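Local coordinates for flagellar hook associated protein type 3 FlgL (Legionella pneumophila subsp. pneumophila, PDB 5YTI) that probably serves as a structural part of the bacterial flagellum, helping to join the hook to the filament as a hook-associated protein of the flagellin family, at residues F193-T198 with N324-A329; A206-G211 with D284-S289; N57-F62 with D361-S366; T169-A174 with L349-T354; G179-M184 with L335-S340. All blocks are in the same frame, centred on the assembly; numbering follows the deposited sequence.

In the fold
Four of the five contacts use helix 316-374, which runs from the beta-rich end of the chain to the far end of the helical part. Contacts 1 and 2 are buried neighbours, their centres about 7 Å apart: in the first a glutamine from the helix bonds to a sheet edge, in the second an aromatic ring fills the gap between two sheets. Contact 5, nearest the middle of the chain, is also buried, but is polar and borders the second subunit. Contacts 3 and 4 lie toward the other end, touch each other through Thr169, and are only partly buried; aliphatic groups do most of the work there.

Contact 1: F193-T198 with N324-A329; sequences FAIRET and NNQLLA
Gln326 reaches from its helix to strand 193-197 and lays its amide against the peptide that joins Ala194 to Ile195, a good example of a side chain occupying the hydrogen-bonding edge of a sheet. The backbone N of Ile195 donates to Gln326 OE1 at 2.9 Å, and the N-H points almost straight at the oxygen (165°). On the acceptor side the geometry is different, since the donor stands above the carbonyl plane, 64° out of it, and uses no lone-pair direction. The amide therefore turns a face to the strand, with Gln326 CD 3.2 Å from Ile195 N. A bend at the second torsion of Gln326 (chi2 -90°) swings the amide into this pose. Its two ends meet different neighbours: OE1 sits 3.3 Å from Ala194 CA, while NE2 lies 3.7 Å from Ile195 CB and also beside CG1 and CD1 of that residue. The side chains of Ile195 and Gln326 meet at about a right angle, and Gln326 CG completes the contact at 3.5 Å from Ile195 O.

Strand 193-197 is an outermost strand of a five-stranded antiparallel sheet within the chain. Ala194 and Arg196 bond through their backbones to Ser289 and Ser287 of the next strand, whereas the N-H of Ile195 is directed to the helix. Ile195 also packs on Val208, Ile288 and Thr322. The chemistry implies that a buried edge-strand N-H finds its acceptor on a helix side chain whose amide also lies against the isoleucine; approached from above its plane, the oxygen probably bonds more weakly than a backbone carbonyl would.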
# COMPACT_ATOMS: atom_id res chain seq x y z
N PHE A 193 -4.58 3.11 8.90
CA PHE A 193 -3.92 3.87 9.99
C PHE A 193 -3.04 3.06 10.96
O PHE A 193 -3.29 1.87 11.26
CB PHE A 193 -4.92 4.73 10.78
CG PHE A 193 -6.08 3.97 11.33
CD1 PHE A 193 -7.24 3.79 10.58
CD2 PHE A 193 -6.02 3.42 12.59
CE1 PHE A 193 -8.32 3.07 11.08
CE2 PHE A 193 -7.10 2.69 13.09
CZ PHE A 193 -8.25 2.53 12.34
N ALA A 194 -2.02 3.74 11.47
CA ALA A 194 -1.03 3.13 12.34
C ALA A 194 -1.02 3.79 13.70
O ALA A 194 -1.40 4.95 13.82
CB ALA A 194 0.34 3.19 11.70
N ILE A 195 -0.59 3.04 14.72
CA ILE A 195 -0.62 3.49 16.11
C ILE A 195 0.67 3.16 16.87
O ILE A 195 1.01 1.98 17.07
CB ILE A 195 -1.77 2.84 16.84
CG1 ILE A 195 -3.06 3.14 16.11
CG2 ILE A 195 -1.82 3.34 18.27
CD1 ILE A 195 -4.22 2.32 16.62
N ARG A 196 1.34 4.21 17.31
CA ARG A 196 2.63 4.14 17.98
C ARG A 196 2.43 4.83 19.33
O ARG A 196 1.41 5.47 19.53
CB ARG A 196 3.69 4.89 17.11
CG ARG A 196 3.69 4.59 15.61
N GLU A 197 3.38 4.73 20.26
CA GLU A 197 3.39 5.64 21.43
C GLU A 197 3.87 7.02 20.99
O GLU A 197 4.43 7.14 19.90
CB GLU A 197 4.32 5.14 22.53
CG GLU A 197 4.11 3.70 22.92
CD GLU A 197 4.01 3.53 24.42
OE1 GLU A 197 3.30 2.60 24.85
OE2 GLU A 197 4.62 4.33 25.17
N THR A 198 3.66 8.06 21.81
CA THR A 198 4.28 9.38 21.57
C THR A 198 5.69 9.33 22.14
O THR A 198 6.10 8.31 22.68
CB THR A 198 3.54 10.53 22.27
OG1 THR A 198 2.83 10.02 23.40
CG2 THR A 198 2.56 11.24 21.31
N ASN A 324 2.75 -4.92 19.09
CA ASN A 324 2.53 -6.30 18.62
C ASN A 324 1.36 -6.33 17.65
O ASN A 324 1.51 -6.85 16.54
CB ASN A 324 2.20 -7.28 19.74
CG ASN A 324 3.41 -7.81 20.48
OD1 ASN A 324 4.54 -7.87 19.95
ND2 ASN A 324 3.17 -8.23 21.71
N ASN A 325 0.20 -5.80 18.06
CA ASN A 325 -1.00 -5.74 17.23
C ASN A 325 -0.75 -5.13 15.87
O ASN A 325 -1.36 -5.54 14.85
CB ASN A 325 -2.07 -4.88 17.88
CG ASN A 325 -2.82 -5.61 18.93
OD1 ASN A 325 -2.21 -6.10 19.87
ND2 ASN A 325 -4.16 -5.73 18.78
N GLN A 326 0.11 -4.12 15.85
CA GLN A 326 0.43 -3.43 14.60
C GLN A 326 1.24 -4.36 13.73
O GLN A 326 0.95 -4.53 12.55
CB GLN A 326 1.18 -2.10 14.83
CG GLN A 326 0.32 -1.05 15.51
CD GLN A 326 -0.42 -0.19 14.53
OE1 GLN A 326 0.20 0.42 13.68
NE2 GLN A 326 -1.76 -0.11 14.66
N LEU A 327 2.25 -4.98 14.32
CA LEU A 327 3.17 -5.81 13.57
C LEU A 327 2.46 -7.05 13.05
O LEU A 327 2.86 -7.61 12.05
CB LEU A 327 4.39 -6.17 14.41
CG LEU A 327 5.39 -5.04 14.66
CD1 LEU A 327 6.44 -5.50 15.65
CD2 LEU A 327 6.07 -4.60 13.37
N LEU A 328 1.39 -7.47 13.69
CA LEU A 328 0.66 -8.58 13.16
C LEU A 328 -0.03 -8.11 11.90
O LEU A 328 -0.04 -8.79 10.90
CB LEU A 328 -0.36 -9.03 14.16
CG LEU A 328 -1.16 -10.24 13.72
CD1 LEU A 328 -0.23 -11.44 13.54
CD2 LEU A 328 -2.20 -10.49 14.80
N ALA A 329 -0.59 -6.92 11.94
CA ALA A 329 -1.31 -6.44 10.75
C ALA A 329 -0.37 -6.30 9.57
O ALA A 329 -0.76 -6.52 8.43
CB ALA A 329 -2.00 -5.12 11.03

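Contact 2: A206-G211 with D284-S289; sequences ASVSSG and DSFSIS
The backbones that carry Ala206 and Val208 on one side and Phe286 on the other run in roughly the same direction but stand well apart, with Val208 CA 8.6 Å from Phe286 CA, so that side chains must fill the space between them. Phe286 does most of this. Val208 CG2 lies over one face of its ring, 3.7 Å from the centroid and 8° off the normal, a well-centred CH-pi contact. With CG1 opposite the backbone N (chi1 -165°), CG2 is left opposite the carbonyl carbon and directed at the ring, which arrives from the opposite direction. Ala206 takes the rim instead: its CB is in the ring plane, 3.9 Å from Phe286 CE2, and Ala206 O approaches the same edge at 3.5 Å from Phe286 CZ.

The two strands belong to different antiparallel sheets, 285-290 to the five-stranded one and 207-213 to the three-stranded one, so the ring helps pack one against the other. Phe228 and Thr322 add to its surroundings, and Val208 also touches Ile195. The pattern accords with the electrostatics of a benzene ring: the C-H of a methyl is directed to the pi face, and a carbonyl oxygen lies by the more electropositive rim.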
# COMPACT_ATOMS: atom_id res chain seq x y z
N ALA A 206 -2.04 0.59 29.35
CA ALA A 206 -2.92 0.68 28.20
C ALA A 206 -2.31 0.09 26.93
O ALA A 206 -1.14 0.30 26.66
CB ALA A 206 -3.26 2.14 27.97
N SER A 207 -3.13 -0.62 26.16
CA SER A 207 -2.73 -1.15 24.84
C SER A 207 -3.84 -0.87 23.84
O SER A 207 -4.98 -0.65 24.23
CB SER A 207 -2.42 -2.65 24.92
OG SER A 207 -2.69 -3.18 26.23
N VAL A 208 -3.53 -0.87 22.54
CA VAL A 208 -4.54 -0.54 21.52
C VAL A 208 -4.59 -1.52 20.35
O VAL A 208 -3.55 -1.91 19.81
CB VAL A 208 -4.30 0.88 20.92
CG1 VAL A 208 -5.53 1.36 20.17
CG2 VAL A 208 -3.92 1.89 22.00
N SER A 209 -5.79 -1.89 19.94
CA SER A 209 -5.96 -2.83 18.83
C SER A 209 -5.46 -2.16 17.54
O SER A 209 -5.12 -0.99 17.56
CB SER A 209 -7.43 -3.25 18.71
OG SER A 209 -8.21 -2.24 18.10
N SER A 210 -5.37 -2.90 16.43
CA SER A 210 -5.01 -2.30 15.15
C SER A 210 -6.20 -1.51 14.59
O SER A 210 -6.01 -0.56 13.77
CB SER A 210 -4.52 -3.35 14.14
OG SER A 210 -5.43 -4.44 13.94
N GLY A 211 -7.41 -1.89 15.04
CA GLY A 211 -8.64 -1.22 14.64
C GLY A 211 -8.85 -1.22 13.14
O GLY A 211 -8.08 -1.82 12.40
N ASP A 284 -0.83 9.54 29.75
CA ASP A 284 -0.48 8.53 28.77
C ASP A 284 -1.08 8.95 27.44
O ASP A 284 -2.14 9.59 27.39
CB ASP A 284 -0.97 7.14 29.20
CG ASP A 284 -0.14 6.56 30.33
OD1 ASP A 284 0.79 7.25 30.78
OD2 ASP A 284 -0.40 5.41 30.76
N SER A 285 -0.39 8.62 26.35
CA SER A 285 -0.87 9.03 25.04
C SER A 285 -0.45 8.04 23.97
O SER A 285 0.58 7.34 24.09
CB SER A 285 -0.37 10.44 24.69
OG SER A 285 1.03 10.57 24.91
N PHE A 286 -1.28 7.99 22.93
CA PHE A 286 -0.95 7.29 21.70
C PHE A 286 -1.13 8.21 20.48
O PHE A 286 -1.92 9.15 20.47
CB PHE A 286 -1.82 6.04 21.55
CG PHE A 286 -1.63 5.02 22.66
CD1 PHE A 286 -0.58 4.12 22.62
CD2 PHE A 286 -2.51 4.95 23.70
CE1 PHE A 286 -0.41 3.18 23.63
CE2 PHE A 286 -2.35 4.01 24.70
CZ PHE A 286 -1.30 3.13 24.67
N SER A 287 -0.37 7.93 19.43
CA SER A 287 -0.45 8.71 18.21
C SER A 287 -1.08 7.88 17.10
O SER A 287 -0.85 6.67 17.03
CB SER A 287 0.94 9.12 17.77
OG SER A 287 0.86 9.70 16.50
N ILE A 288 -1.89 8.51 16.25
CA ILE A 288 -2.60 7.76 15.19
C ILE A 288 -2.58 8.49 13.84
O ILE A 288 -3.07 9.62 13.69
CB ILE A 288 -4.06 7.50 15.58
CG1 ILE A 288 -4.16 6.91 16.98
CG2 ILE A 288 -4.69 6.57 14.56
CD1 ILE A 288 -5.41 7.35 17.69
N SER A 289 -2.06 7.81 12.83
CA SER A 289 -1.53 8.50 11.68
C SER A 289 -1.79 7.74 10.40
O SER A 289 -1.81 6.51 10.40
CB SER A 289 -0.03 8.64 11.92
OG SER A 289 0.41 7.67 12.88

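Contact 3: N57-F62 with D361-S366; sequences NNIELF and DYLDIS
Ile59 pushes its CD1 methyl over the backbone of Tyr362 and Leu363, where two long helices of opposite direction pack side by side. This helix pairing belongs to the helical core of the flagellin family, in which a helix from the N-terminal region lies along one from the C-terminal region. CD1 of Ile59 is the atom on which the contact turns. It lies 3.6 Å from Tyr362 O and 4.0 Å from Leu363 CA, in the cleft between the two side chains of the partner helix. The extended end of the isoleucine (chi2 180°) carries the methyl that far across, while its CG1 comes within 4.1 Å of Tyr362 CD2.

Tyr362 and Leu363 flank this methyl from two sides. Tyr362 brings CD2 to 4.0 Å from Ile59 CD1, its side chain and the isoleucine crossing at a slant. Leu363 contributes CD1, 4.1 Å from Ile59 CD1. Both partners set CG opposite their own backbone N (chi1 -170° in Tyr362), but leave the helix at neighbouring positions and so diverge around the incoming group. Ile59 is buried, whereas the other two are partly exposed, which fits one buried aliphatic side chain at the border of the helix pair.

Arg55, on the same helix as Ile59, also packs on Tyr362, and Thr169 leans on both Phe62 and Tyr362, linking the pair to the neighbouring beta hairpin. The carbonyl oxygen beside the methyl has a hydroxyl as a partner: one turn farther along its helix, Ser366 OG donates to Tyr362 O at 3.0 Å, nearly in line with the carbonyl bond.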
# COMPACT_ATOMS: atom_id res chain seq x y z
N ASN A 57 8.58 -16.92 -39.37
CA ASN A 57 9.72 -16.41 -38.60
C ASN A 57 9.23 -15.66 -37.36
O ASN A 57 9.82 -15.76 -36.27
CB ASN A 57 10.63 -15.51 -39.44
CG ASN A 57 11.48 -16.28 -40.43
OD1 ASN A 57 12.01 -17.34 -40.10
ND2 ASN A 57 11.63 -15.75 -41.65
N ASN A 58 8.14 -14.90 -37.51
CA ASN A 58 7.50 -14.24 -36.36
C ASN A 58 7.02 -15.27 -35.31
O ASN A 58 7.30 -15.13 -34.11
CB ASN A 58 6.35 -13.30 -36.81
CG ASN A 58 6.86 -11.99 -37.39
OD1 ASN A 58 7.81 -11.41 -36.87
ND2 ASN A 58 6.25 -11.51 -38.46
N ILE A 59 6.34 -16.33 -35.78
CA ILE A 59 5.80 -17.38 -34.91
C ILE A 59 6.86 -18.09 -34.07
O ILE A 59 6.62 -18.42 -32.92
CB ILE A 59 5.04 -18.44 -35.71
CG1 ILE A 59 3.76 -17.86 -36.28
CG2 ILE A 59 4.70 -19.63 -34.82
CD1 ILE A 59 2.94 -18.85 -37.08
N GLU A 60 8.04 -18.33 -34.64
CA GLU A 60 9.10 -19.00 -33.90
C GLU A 60 9.55 -18.14 -32.73
O GLU A 60 9.90 -18.66 -31.66
CB GLU A 60 10.29 -19.32 -34.82
CG GLU A 60 9.97 -20.39 -35.85
CD GLU A 60 10.84 -20.32 -37.08
OE1 GLU A 60 11.67 -19.39 -37.18
OE2 GLU A 60 10.68 -21.19 -37.96
N LEU A 61 9.52 -16.83 -32.94
CA LEU A 61 9.91 -15.85 -31.94
C LEU A 61 8.85 -15.74 -30.84
O LEU A 61 9.17 -15.63 -29.63
CB LEU A 61 10.13 -14.49 -32.62
CG LEU A 61 10.44 -13.32 -31.67
CD1 LEU A 61 11.80 -13.53 -31.02
CD2 LEU A 61 10.36 -11.98 -32.38
N PHE A 62 7.58 -15.74 -31.27
CA PHE A 62 6.44 -15.70 -30.37
C PHE A 62 6.42 -16.96 -29.46
O PHE A 62 6.26 -16.84 -28.24
CB PHE A 62 5.09 -15.56 -31.15
CG PHE A 62 4.87 -14.21 -31.85
CD1 PHE A 62 5.69 -13.10 -31.61
CD2 PHE A 62 3.78 -14.06 -32.72
CE1 PHE A 62 5.45 -11.88 -32.26
CE2 PHE A 62 3.55 -12.85 -33.36
CZ PHE A 62 4.39 -11.76 -33.14
N ASP A 361 -2.37 -22.87 -33.63
CA ASP A 361 -3.55 -22.66 -34.53
C ASP A 361 -3.16 -21.82 -35.77
O ASP A 361 -3.62 -22.08 -36.89
CB ASP A 361 -4.74 -21.96 -33.82
CG ASP A 361 -5.65 -22.90 -33.00
OD1 ASP A 361 -5.71 -24.11 -33.29
OD2 ASP A 361 -6.33 -22.41 -32.07
N TYR A 362 -2.32 -20.80 -35.52
CA TYR A 362 -1.85 -19.80 -36.51
C TYR A 362 -0.70 -20.35 -37.38
O TYR A 362 -0.33 -19.75 -38.38
CB TYR A 362 -1.41 -18.53 -35.75
CG TYR A 362 -1.10 -17.26 -36.57
CD1 TYR A 362 -1.86 -16.91 -37.69
CD2 TYR A 362 -0.07 -16.39 -36.17
CE1 TYR A 362 -1.57 -15.75 -38.41
CE2 TYR A 362 0.21 -15.24 -36.89
CZ TYR A 362 -0.54 -14.92 -38.00
OH TYR A 362 -0.27 -13.78 -38.71
N LEU A 363 -0.14 -21.49 -36.99
CA LEU A 363 0.85 -22.22 -37.79
C LEU A 363 0.16 -23.34 -38.58
O LEU A 363 0.38 -23.50 -39.78
CB LEU A 363 1.89 -22.82 -36.86
CG LEU A 363 3.05 -23.63 -37.42
CD1 LEU A 363 4.12 -22.68 -37.92
CD2 LEU A 363 3.59 -24.57 -36.34
N ASP A 364 -0.69 -24.12 -37.90
CA ASP A 364 -1.49 -25.12 -38.56
C ASP A 364 -2.19 -24.41 -39.75
O ASP A 364 -2.35 -25.02 -40.82
CB ASP A 364 -2.50 -25.82 -37.61
CG ASP A 364 -1.85 -26.88 -36.61
OD1 ASP A 364 -0.62 -27.11 -36.56
OD2 ASP A 364 -2.63 -27.49 -35.84
N ILE A 365 -2.57 -23.13 -39.59
CA ILE A 365 -3.16 -22.33 -40.69
C ILE A 365 -2.16 -21.88 -41.76
O ILE A 365 -2.49 -21.85 -42.94
CB ILE A 365 -3.89 -21.06 -40.19
CG1 ILE A 365 -5.21 -21.44 -39.49
CG2 ILE A 365 -4.19 -20.10 -41.36
CD1 ILE A 365 -6.18 -20.29 -39.29
N SER A 366 -0.96 -21.49 -41.36
CA SER A 366 0.07 -21.11 -42.33
C SER A 366 0.58 -22.32 -43.10
O SER A 366 0.99 -22.20 -44.26
CB SER A 366 1.25 -20.40 -41.65
OG SER A 366 0.87 -19.14 -41.10

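Contact 4: T169-A174 with L349-T354; sequences TSLLVA and LNQLET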
# COMPACT_ATOMS: atom_id res chain seq x y z
N THR A 169 0.44 -12.34 -31.89
CA THR A 169 0.57 -11.14 -32.76
C THR A 169 0.13 -9.83 -32.10
O THR A 169 0.51 -8.73 -32.53
CB THR A 169 -0.21 -11.26 -34.09
OG1 THR A 169 -0.35 -12.63 -34.45
CG2 THR A 169 0.53 -10.49 -35.21
N SER A 170 -0.68 -9.97 -31.05
CA SER A 170 -1.29 -8.82 -30.42
C SER A 170 -1.41 -9.00 -28.91
O SER A 170 -2.24 -8.36 -28.27
CB SER A 170 -2.67 -8.61 -31.03
OG SER A 170 -3.42 -9.79 -30.82
N LEU A 171 -0.58 -9.88 -28.34
CA LEU A 171 -0.56 -10.03 -26.88
C LEU A 171 0.85 -9.86 -26.31
O LEU A 171 1.77 -10.61 -26.64
CB LEU A 171 -1.15 -11.37 -26.45
CG LEU A 171 -1.36 -11.55 -24.95
CD1 LEU A 171 -2.32 -10.48 -24.44
CD2 LEU A 171 -1.85 -12.97 -24.63
N LEU A 172 0.99 -8.86 -25.45
CA LEU A 172 2.20 -8.68 -24.68
C LEU A 172 1.91 -9.22 -23.27
O LEU A 172 0.80 -9.08 -22.77
CB LEU A 172 2.61 -7.20 -24.65
CG LEU A 172 3.33 -6.58 -25.85
CD1 LEU A 172 2.59 -6.91 -27.15
CD2 LEU A 172 3.52 -5.06 -25.70
N VAL A 173 2.90 -9.84 -22.65
CA VAL A 173 2.80 -10.38 -21.28
C VAL A 173 4.04 -9.98 -20.44
O VAL A 173 5.17 -10.04 -20.92
CB VAL A 173 2.75 -11.92 -21.30
CG1 VAL A 173 2.90 -12.51 -19.90
CG2 VAL A 173 1.47 -12.38 -21.95
N ALA A 174 3.84 -9.60 -19.18
CA ALA A 174 4.99 -9.16 -18.36
C ALA A 174 5.74 -10.37 -17.80
O ALA A 174 5.11 -11.26 -17.25
CB ALA A 174 4.52 -8.26 -17.23
N LEU A 349 0.30 -16.73 -16.51
CA LEU A 349 0.50 -18.07 -16.98
C LEU A 349 -0.73 -18.55 -17.73
O LEU A 349 -0.59 -19.28 -18.69
CB LEU A 349 0.79 -18.99 -15.82
CG LEU A 349 2.10 -18.72 -15.06
CD1 LEU A 349 2.19 -19.46 -13.71
CD2 LEU A 349 3.29 -19.06 -15.94
N ASN A 350 -1.94 -18.18 -17.30
CA ASN A 350 -3.13 -18.65 -18.01
C ASN A 350 -3.23 -17.92 -19.36
O ASN A 350 -3.75 -18.48 -20.33
CB ASN A 350 -4.42 -18.53 -17.17
CG ASN A 350 -4.59 -19.69 -16.18
OD1 ASN A 350 -4.36 -20.87 -16.51
ND2 ASN A 350 -5.00 -19.37 -14.96
N GLN A 351 -2.70 -16.70 -19.44
CA GLN A 351 -2.58 -15.99 -20.74
C GLN A 351 -1.60 -16.72 -21.68
O GLN A 351 -1.78 -16.71 -22.89
CB GLN A 351 -2.17 -14.50 -20.55
CG GLN A 351 -3.33 -13.52 -20.27
CD GLN A 351 -2.94 -12.05 -20.40
OE1 GLN A 351 -1.98 -11.57 -19.78
NE2 GLN A 351 -3.71 -11.31 -21.21
N LEU A 352 -0.57 -17.34 -21.10
CA LEU A 352 0.45 -18.06 -21.86
C LEU A 352 -0.02 -19.40 -22.34
O LEU A 352 0.11 -19.70 -23.53
CB LEU A 352 1.73 -18.24 -21.04
CG LEU A 352 2.44 -16.94 -20.63
CD1 LEU A 352 3.62 -17.22 -19.70
CD2 LEU A 352 2.89 -16.16 -21.86
N GLU A 353 -0.58 -20.23 -21.47
CA GLU A 353 -1.14 -21.50 -21.92
C GLU A 353 -2.25 -21.21 -22.97
O GLU A 353 -2.49 -22.01 -23.87
CB GLU A 353 -1.58 -22.43 -20.76
CG GLU A 353 -0.44 -22.94 -19.85
CD GLU A 353 0.62 -23.85 -20.53
OE1 GLU A 353 1.15 -24.75 -19.83
OE2 GLU A 353 0.97 -23.70 -21.72
N THR A 354 -2.87 -20.04 -22.90
CA THR A 354 -3.71 -19.57 -24.01
C THR A 354 -2.93 -19.39 -25.32
O THR A 354 -3.37 -19.84 -26.38
CB THR A 354 -4.42 -18.25 -23.67
OG1 THR A 354 -5.80 -18.52 -23.46
CG2 THR A 354 -4.28 -17.18 -24.78
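Leu171 and Gln351 meet through a methyl and an amide: Leu171 CD1 is 3.6 Å from Gln351 NE2. On the same strand Val173 brings CG2 to 4.2 Å from Gln351 OE1, so the two ends of one amide face two different aliphatic side chains, the second more loosely. The valine and the glutamine pass alongside one another in opposite senses, and the glutamine chain, extended beyond CG (chi2 -167°), carries its amide out to the strand. Next comes Leu352, whose CD2 reaches 4.0 Å from Val173 CG2, with Val173 CG1 close by. Leu171 CD2 adds a looser approach, 4.1 Å from Gln351 O.

Further out, the backbone sets these groups in place. Leu171 and Val173 stand two residues apart on an extended strand and both lean toward the helix, while Leu172 between them points away. Val173 is bonded through its backbone to Gln165, and Arg348 NH1 bonds to Ala174 O, tying the end of the strand to the helix.

The antiparallel hairpin of 164-168 and 171-174 lies against helix 316-374, its second strand crossing the helix with 142° between their directions. Leu352 also touches Val167 of the hairpin and Ala69 and Asp70 of helix 49-96, so three elements meet around it.

Contact 5: G179-M184 with L335-S340; sequences GDNVFM and LGHILS
A histidine-to-carbonyl contact joins Asn181 and Val182 of the short helix 179-184 to His337 of the long helix 316-374, buried near the centre of the chain and beside the second subunit. The ring of His337 presents an edge, with both carbonyl oxygens near its plane. NE2 donates to Asn181 O across a modelled 2.5 Å, bent to 141° at the hydrogen; at this resolution the shortness itself is doubtful. Around the bond, His337 CE1 lies 3.1 Å from Asn181 O and CD2 is 3.2 Å from Val182 O. CG opposite the backbone N (chi1 167°) extends the imidazole from the long helix to the C-terminal turn of the short one.

The carbonyls of Asn181 and Val182 lie in the last turn of the helix, which ends at Met184 and so probably leaves them available to a side chain; a weak bond from Met184 N to Gly179 O marks a wider pi-type turn. The short helix packs on the helical core familiar from flagellins, in which helix 49-96 lies along helix 316-374: Val182 rests on Leu80, and Ile338 on Val84 and Leu87. Val182 and Ile338 approach closely in the backbone, their CA atoms 6.6 Å apart, although Ile338 CG1 comes no nearer to Val182 O than 4.4 Å.

Asn181 sets its amide almost perpendicular to the imidazole, 89° between the planes, with OD1 3.9 Å from His337 CE1. That OD1 has its hydrogen bond elsewhere, to Asn293 ND2 of the second subunit. Asp180 OD2 forms a salt bridge to Arg185 NH2 of the second subunit.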
# COMPACT_ATOMS: atom_id res chain seq x y z
N GLY A 179 10.93 -5.06 -7.28
CA GLY A 179 11.07 -5.10 -5.82
C GLY A 179 10.30 -4.03 -5.11
O GLY A 179 9.83 -4.25 -3.99
N ASP A 180 10.15 -2.88 -5.76
CA ASP A 180 9.39 -1.78 -5.18
C ASP A 180 7.94 -2.21 -5.04
O ASP A 180 7.29 -1.94 -4.04
CB ASP A 180 9.49 -0.51 -6.03
CG ASP A 180 8.75 -0.64 -7.36
OD1 ASP A 180 9.10 -1.57 -8.14
OD2 ASP A 180 7.81 0.16 -7.61
N ASN A 181 7.43 -2.95 -6.02
CA ASN A 181 6.08 -3.49 -5.87
C ASN A 181 6.03 -4.68 -4.92
O ASN A 181 5.16 -4.73 -4.08
CB ASN A 181 5.47 -3.87 -7.21
CG ASN A 181 4.02 -4.22 -7.09
OD1 ASN A 181 3.25 -3.51 -6.45
ND2 ASN A 181 3.64 -5.33 -7.66
N VAL A 182 6.96 -5.63 -5.04
CA VAL A 182 6.82 -6.88 -4.27
C VAL A 182 7.16 -6.73 -2.79
O VAL A 182 6.43 -7.20 -1.95
CB VAL A 182 7.67 -8.01 -4.86
CG1 VAL A 182 7.54 -9.24 -3.99
CG2 VAL A 182 7.23 -8.31 -6.27
N PHE A 183 8.25 -6.02 -2.49
CA PHE A 183 8.80 -5.99 -1.14
C PHE A 183 8.73 -4.67 -0.39
O PHE A 183 8.71 -4.68 0.82
CB PHE A 183 10.26 -6.42 -1.20
CG PHE A 183 10.45 -7.82 -1.70
CD1 PHE A 183 10.31 -8.89 -0.85
CD2 PHE A 183 10.81 -8.07 -3.01
CE1 PHE A 183 10.49 -10.18 -1.30
CE2 PHE A 183 10.99 -9.36 -3.48
CZ PHE A 183 10.83 -10.42 -2.63
N MSE A 184 8.70 -3.53 -1.08
CA MSE A 184 8.91 -2.24 -0.38
C MSE A 184 7.67 -1.45 -0.01
O MSE A 184 7.59 -0.87 1.08
CB MSE A 184 9.84 -1.31 -1.14
CG MSE A 184 11.05 -2.04 -1.72
SE MSE A 184 12.47 -2.42 -0.39
CE MSE A 184 12.51 -0.61 0.38
N LEU A 335 1.65 -10.71 3.76
CA LEU A 335 1.21 -11.99 3.30
C LEU A 335 0.23 -11.72 2.18
O LEU A 335 0.39 -12.25 1.11
CB LEU A 335 0.50 -12.77 4.38
CG LEU A 335 1.35 -13.84 5.04
CD1 LEU A 335 0.76 -14.17 6.40
CD2 LEU A 335 1.42 -15.08 4.16
N GLY A 336 -0.76 -10.88 2.41
CA GLY A 336 -1.79 -10.65 1.41
C GLY A 336 -1.23 -10.05 0.12
O GLY A 336 -1.58 -10.44 -1.00
N HIS A 337 -0.33 -9.10 0.29
CA HIS A 337 0.17 -8.38 -0.85
C HIS A 337 0.90 -9.30 -1.80
O HIS A 337 0.82 -9.17 -3.01
CB HIS A 337 1.11 -7.30 -0.38
CG HIS A 337 1.90 -6.71 -1.49
ND1 HIS A 337 1.30 -6.02 -2.52
CD2 HIS A 337 3.23 -6.73 -1.75
CE1 HIS A 337 2.25 -5.63 -3.36
NE2 HIS A 337 3.42 -6.05 -2.92
N ILE A 338 1.63 -10.25 -1.24
CA ILE A 338 2.37 -11.19 -2.06
C ILE A 338 1.45 -12.16 -2.75
O ILE A 338 1.58 -12.39 -3.95
CB ILE A 338 3.41 -11.95 -1.22
CG1 ILE A 338 4.53 -10.99 -0.89
CG2 ILE A 338 3.99 -13.12 -1.99
CD1 ILE A 338 5.63 -11.70 -0.16
N LEU A 339 0.50 -12.73 -2.03
CA LEU A 339 -0.54 -13.50 -2.67
C LEU A 339 -1.15 -12.77 -3.89
O LEU A 339 -1.55 -13.43 -4.84
CB LEU A 339 -1.65 -13.87 -1.68
CG LEU A 339 -2.82 -14.68 -2.24
CD1 LEU A 339 -2.37 -16.00 -2.87
CD2 LEU A 339 -3.84 -14.94 -1.14
N SER A 340 -1.26 -11.43 -3.86
CA SER A 340 -1.87 -10.74 -5.00
C SER A 340 -0.88 -10.71 -6.13
O SER A 340 -1.27 -10.82 -7.29
CB SER A 340 -2.38 -9.33 -4.66
OG SER A 340 -1.34 -8.37 -4.52